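Local coordinates for protein RE68036p (Drosophila melanogaster, PDB 1SQH) that is of unestablished biological role but probably transfers acyl groups to glycine as an N-acyltransferase, at residues 38-49 with 61-69. Sequence-based numbering, arbitrary orientation.
Sequences LLYNQRKWDRQL and HISLRKQFY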
loop_
_atom_site.group_PDB
_atom_site.type_symbol
_atom_site.label_atom_id
_atom_site.label_comp_id
_atom_site.label_asym_id
_atom_site.label_seq_id
_atom_site.Cartn_x
_atom_site.Cartn_y
_atom_site.Cartn_z
ATOM N N LEU A 38 -7.314 -1.663 -1.775
ATOM C CA LEU A 38 -6.613 -2.501 -0.820
ATOM C C LEU A 38 -7.232 -3.903 -0.837
ATOM O O LEU A 38 -6.515 -4.904 -0.928
ATOM C CB LEU A 38 -6.716 -1.863 0.570
ATOM C CG LEU A 38 -6.459 -2.619 1.880
ATOM C CD1 LEU A 38 -5.487 -3.750 1.678
ATOM C CD2 LEU A 38 -5.931 -1.615 2.910
ATOM N N LEU A 39 -8.562 -3.959 -0.770
ATOM C CA LEU A 39 -9.287 -5.229 -0.776
ATOM C C LEU A 39 -9.079 -5.923 -2.116
ATOM O O LEU A 39 -8.800 -7.131 -2.184
ATOM C CB LEU A 39 -10.782 -4.987 -0.524
ATOM C CG LEU A 39 -11.328 -5.161 0.905
ATOM C CD1 LEU A 39 -10.379 -4.573 1.921
ATOM C CD2 LEU A 39 -12.702 -4.489 1.008
ATOM N N TYR A 40 -9.226 -5.153 -3.189
ATOM C CA TYR A 40 -9.017 -5.680 -4.525
ATOM C C TYR A 40 -7.600 -6.264 -4.634
ATOM O O TYR A 40 -7.401 -7.392 -5.102
ATOM C CB TYR A 40 -9.182 -4.558 -5.546
ATOM C CG TYR A 40 -8.643 -4.919 -6.900
ATOM C CD1 TYR A 40 -9.424 -5.614 -7.817
ATOM C CD2 TYR A 40 -7.335 -4.595 -7.254
ATOM C CE1 TYR A 40 -8.915 -5.975 -9.065
ATOM C CE2 TYR A 40 -6.816 -4.955 -8.487
ATOM C CZ TYR A 40 -7.612 -5.641 -9.393
ATOM O OH TYR A 40 -7.102 -5.950 -10.639
ATOM N N ASN A 41 -6.615 -5.490 -4.193
ATOM C CA ASN A 41 -5.240 -5.939 -4.273
ATOM C C ASN A 41 -4.968 -7.222 -3.496
ATOM O O ASN A 41 -4.381 -8.172 -4.043
ATOM C CB ASN A 41 -4.295 -4.845 -3.782
ATOM C CG ASN A 41 -2.847 -5.264 -3.864
ATOM O OD1 ASN A 41 -2.249 -5.281 -4.933
ATOM N ND2 ASN A 41 -2.284 -5.634 -2.727
ATOM N N GLN A 42 -5.394 -7.260 -2.232
ATOM C CA GLN A 42 -5.153 -8.438 -1.409
ATOM C C GLN A 42 -5.733 -9.697 -2.032
ATOM O O GLN A 42 -5.047 -10.712 -2.148
ATOM C CB GLN A 42 -5.730 -8.256 -0.010
ATOM C CG GLN A 42 -5.334 -9.392 0.942
ATOM C CD GLN A 42 -3.822 -9.572 1.001
ATOM O OE1 GLN A 42 -3.107 -8.694 1.482
ATOM N NE2 GLN A 42 -3.331 -10.699 0.492
ATOM N N ARG A 43 -6.997 -9.636 -2.436
ATOM C CA ARG A 43 -7.624 -10.795 -3.046
ATOM C C ARG A 43 -6.917 -11.184 -4.347
ATOM O O ARG A 43 -6.881 -12.366 -4.700
ATOM C CB ARG A 43 -9.110 -10.531 -3.284
ATOM C CG ARG A 43 -9.886 -10.441 -1.978
ATOM C CD ARG A 43 -9.744 -11.729 -1.161
ATOM N NE ARG A 43 -10.575 -12.810 -1.693
ATOM C CZ ARG A 43 -10.328 -14.106 -1.513
ATOM N NH1 ARG A 43 -9.262 -14.493 -0.819
ATOM N NH2 ARG A 43 -11.157 -15.012 -2.014
ATOM N N LYS A 44 -6.353 -10.207 -5.058
ATOM C CA LYS A 44 -5.630 -10.523 -6.283
ATOM C C LYS A 44 -4.434 -11.395 -5.911
ATOM O O LYS A 44 -4.191 -12.437 -6.541
ATOM C CB LYS A 44 -5.132 -9.256 -6.975
ATOM C CG LYS A 44 -4.300 -9.546 -8.232
ATOM C CD LYS A 44 -3.912 -8.276 -8.987
ATOM C CE LYS A 44 -2.995 -7.391 -8.164
ATOM N NZ LYS A 44 -2.537 -6.216 -8.952
ATOM N N TRP A 45 -3.697 -10.966 -4.880
ATOM C CA TRP A 45 -2.535 -11.711 -4.408
ATOM C C TRP A 45 -2.949 -13.083 -3.877
ATOM O O TRP A 45 -2.287 -14.090 -4.160
ATOM C CB TRP A 45 -1.801 -10.953 -3.291
ATOM C CG TRP A 45 -0.938 -9.812 -3.764
ATOM C CD1 TRP A 45 -0.449 -9.609 -5.027
ATOM C CD2 TRP A 45 -0.421 -8.744 -2.957
ATOM N NE1 TRP A 45 0.338 -8.483 -5.054
ATOM C CE2 TRP A 45 0.374 -7.933 -3.799
ATOM C CE3 TRP A 45 -0.549 -8.399 -1.601
ATOM C CZ2 TRP A 45 1.039 -6.792 -3.329
ATOM C CZ3 TRP A 45 0.114 -7.265 -1.133
ATOM C CH2 TRP A 45 0.900 -6.476 -1.999
ATOM N N ASP A 46 -4.030 -13.114 -3.096
ATOM C CA ASP A 46 -4.533 -14.366 -2.529
ATOM C C ASP A 46 -4.683 -15.395 -3.647
ATOM O O ASP A 46 -4.231 -16.532 -3.526
ATOM C CB ASP A 46 -5.901 -14.161 -1.854
ATOM C CG ASP A 46 -5.808 -13.445 -0.501
ATOM O OD1 ASP A 46 -4.692 -13.282 0.033
ATOM O OD2 ASP A 46 -6.870 -13.061 0.043
ATOM N N ARG A 47 -5.325 -14.987 -4.733
ATOM C CA ARG A 47 -5.537 -15.867 -5.878
ATOM C C ARG A 47 -4.207 -16.387 -6.438
ATOM O O ARG A 47 -4.025 -17.594 -6.606
ATOM C CB ARG A 47 -6.281 -15.108 -6.972
ATOM C CG ARG A 47 -6.784 -15.959 -8.122
ATOM C CD ARG A 47 -8.090 -16.637 -7.754
ATOM N NE ARG A 47 -8.716 -17.263 -8.914
ATOM C CZ ARG A 47 -9.871 -17.917 -8.874
ATOM N NH1 ARG A 47 -10.367 -18.458 -9.981
ATOM N NH2 ARG A 47 -10.530 -18.030 -7.725
ATOM N N GLN A 48 -3.277 -15.471 -6.714
ATOM C CA GLN A 48 -1.970 -15.834 -7.265
ATOM C C GLN A 48 -1.179 -16.773 -6.350
ATOM O O GLN A 48 -0.774 -17.858 -6.759
ATOM C CB GLN A 48 -1.134 -14.579 -7.515
ATOM C CG GLN A 48 -1.795 -13.503 -8.360
ATOM C CD GLN A 48 -0.959 -12.232 -8.405
ATOM O OE1 GLN A 48 0.197 -12.250 -8.835
ATOM N NE2 GLN A 48 -1.538 -11.125 -7.953
ATOM N N LEU A 49 -0.946 -16.335 -5.118
ATOM C CA LEU A 49 -0.205 -17.125 -4.144
ATOM C C LEU A 49 -0.815 -18.512 -3.983
ATOM O O LEU A 49 -0.112 -19.477 -3.656
ATOM C CB LEU A 49 -0.188 -16.413 -2.789
ATOM C CG LEU A 49 0.523 -15.057 -2.756
ATOM C CD1 LEU A 49 0.429 -14.455 -1.372
ATOM C CD2 LEU A 49 1.969 -15.242 -3.167
ATOM N N HIS A 61 6.600 -15.009 2.529
ATOM C CA HIS A 61 5.562 -14.456 1.661
ATOM C C HIS A 61 4.440 -13.860 2.508
ATOM O O HIS A 61 3.456 -13.358 1.971
ATOM C CB HIS A 61 4.973 -15.517 0.729
ATOM C CG HIS A 61 5.857 -15.874 -0.425
ATOM N ND1 HIS A 61 6.923 -16.740 -0.311
ATOM C CD2 HIS A 61 5.817 -15.500 -1.727
ATOM C CE1 HIS A 61 7.496 -16.890 -1.492
ATOM N NE2 HIS A 61 6.844 -16.147 -2.369
ATOM N N ILE A 62 4.590 -13.914 3.830
ATOM C CA ILE A 62 3.569 -13.371 4.714
ATOM C C ILE A 62 3.284 -11.895 4.456
ATOM O O ILE A 62 2.176 -11.421 4.704
ATOM C CB ILE A 62 3.957 -13.502 6.189
ATOM C CG1 ILE A 62 5.328 -12.881 6.413
ATOM C CG2 ILE A 62 3.930 -14.955 6.611
ATOM C CD1 ILE A 62 5.542 -12.394 7.820
ATOM N N SER A 63 4.288 -11.171 3.973
ATOM C CA SER A 63 4.133 -9.745 3.695
ATOM C C SER A 63 3.079 -9.525 2.603
ATOM O O SER A 63 2.567 -8.419 2.437
ATOM C CB SER A 63 5.473 -9.142 3.261
ATOM O OG SER A 63 5.873 -9.654 2.001
ATOM N N LEU A 64 2.757 -10.593 1.878
ATOM C CA LEU A 64 1.757 -10.552 0.812
ATOM C C LEU A 64 0.384 -11.061 1.292
ATOM O O LEU A 64 -0.511 -11.334 0.485
ATOM C CB LEU A 64 2.235 -11.391 -0.377
ATOM C CG LEU A 64 3.015 -10.664 -1.480
ATOM C CD1 LEU A 64 4.062 -9.753 -0.877
ATOM C CD2 LEU A 64 3.657 -11.682 -2.418
ATOM N N ARG A 65 0.220 -11.184 2.607
ATOM C CA ARG A 65 -1.029 -11.664 3.186
ATOM C C ARG A 65 -1.646 -10.643 4.133
ATOM O O ARG A 65 -0.968 -9.747 4.630
ATOM C CB ARG A 65 -0.797 -12.968 3.967
ATOM C CG ARG A 65 0.119 -13.999 3.297
ATOM C CD ARG A 65 -0.206 -14.158 1.827
ATOM N NE ARG A 65 -0.928 -15.382 1.489
ATOM C CZ ARG A 65 -0.348 -16.551 1.241
ATOM N NH1 ARG A 65 0.974 -16.674 1.300
ATOM N NH2 ARG A 65 -1.090 -17.592 0.901
ATOM N N LYS A 66 -2.941 -10.786 4.382
ATOM C CA LYS A 66 -3.650 -9.911 5.307
ATOM C C LYS A 66 -4.797 -10.700 5.928
ATOM O O LYS A 66 -5.386 -11.563 5.279
ATOM C CB LYS A 66 -4.224 -8.680 4.591
ATOM C CG LYS A 66 -3.218 -7.596 4.224
ATOM C CD LYS A 66 -3.947 -6.297 3.840
ATOM C CE LYS A 66 -2.990 -5.216 3.367
ATOM N NZ LYS A 66 -2.261 -5.641 2.136
ATOM N N GLN A 67 -5.108 -10.413 7.183
ATOM C CA GLN A 67 -6.210 -11.091 7.852
ATOM C C GLN A 67 -7.252 -10.031 8.196
ATOM O O GLN A 67 -7.009 -9.130 9.000
ATOM C CB GLN A 67 -5.706 -11.796 9.106
ATOM C CG GLN A 67 -4.717 -12.911 8.799
ATOM C CD GLN A 67 -3.664 -13.074 9.879
ATOM O OE1 GLN A 67 -2.748 -12.247 10.002
ATOM N NE2 GLN A 67 -3.788 -14.135 10.670
ATOM N N PHE A 68 -8.407 -10.138 7.556
ATOM C CA PHE A 68 -9.476 -9.178 7.762
ATOM C C PHE A 68 -10.384 -9.592 8.912
ATOM O O PHE A 68 -10.619 -10.784 9.126
ATOM C CB PHE A 68 -10.274 -9.042 6.463
ATOM C CG PHE A 68 -9.475 -8.451 5.325
ATOM C CD1 PHE A 68 -9.322 -7.068 5.211
ATOM C CD2 PHE A 68 -8.849 -9.276 4.391
ATOM C CE1 PHE A 68 -8.556 -6.509 4.186
ATOM C CE2 PHE A 68 -8.080 -8.730 3.361
ATOM C CZ PHE A 68 -7.935 -7.341 3.259
ATOM N N TYR A 69 -10.880 -8.612 9.659
ATOM C CA TYR A 69 -11.764 -8.891 10.791
ATOM C C TYR A 69 -12.930 -7.915 10.843
ATOM O O TYR A 69 -12.910 -6.880 10.192
ATOM C CB TYR A 69 -11.016 -8.764 12.126
ATOM C CG TYR A 69 -9.780 -9.613 12.280
ATOM C CD1 TYR A 69 -8.571 -9.230 11.704
ATOM C CD2 TYR A 69 -9.812 -10.784 13.031
ATOM C CE1 TYR A 69 -7.414 -9.997 11.880
ATOM C CE2 TYR A 69 -8.668 -11.560 13.212
ATOM C CZ TYR A 69 -7.475 -11.161 12.638
ATOM O OH TYR A 69 -6.338 -11.911 12.827
HETATM O O HOH W 1 -3.486 -5.027 -0.442
HETATM O O HOH W 2 -0.530 -8.033 2.307
HETATM O O HOH W 3 -4.173 -12.729 2.719
HETATM O O HOH W 4 -6.943 -12.051 2.648
HETATM O O HOH W 5 -4.277 -16.142 1.036
#
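Lys66 NZ is gripped by three partners: Gln42 OE1 at 3.2 Å, met in the carbonyl plane, and two waters that accept from it. One of these waters also binds Leu38 O and Asn41 ND2, so the ammonium is tied to the helix directly through Gln42 and, by way of this water, to the backbone of Leu38 and the side chain of Asn41. The lysine chain runs extended past the Gln42 amide and bends only at its last torsion (chi4 62°), which turns NZ back to OE1; its CE presses on Leu38 CD1. With CG anti to the backbone N (chi1 -172°) and a bend at chi2, Gln42 points its amide at the loop. There NE2 donates to Leu64 O at 2.9 Å, almost straight (175°) and within the amide plane, while a second bond goes to Asp46 OD1, met from above the carboxylate plane. Asp46 OD2 pairs with Arg43 NH1, and Arg43 NE in turn with Asp19. Beyond this polar centre, Leu64 CG lies over the face of the Trp45 six-membered ring, 4.2 Å from its centroid, as a CH-pi contact; Asn41 ND2 is on the opposite face, and Trp45 NE1 bonds to Asn209. Leu49 CD1 packs over one face of the Arg65 guanidinium, 3.4 Å from CZ, and against Leu64 CB. In the strand, Phe68 meets Gln42 CG with its ring edge, with CE1 3.5 Å from Leu39 CD1. Replacing Gln42 by an alanine would probably leave Leu64 O and Lys66 NZ without their direct links to the helix, take from Asp46 OD1 its amide donor and open a gap beside Phe68. The polar link between helix 34-51 and the loop entering strand 67-71 thus centres on one buried amide, used as donor and acceptor, with waters extending it and apolar packing around it.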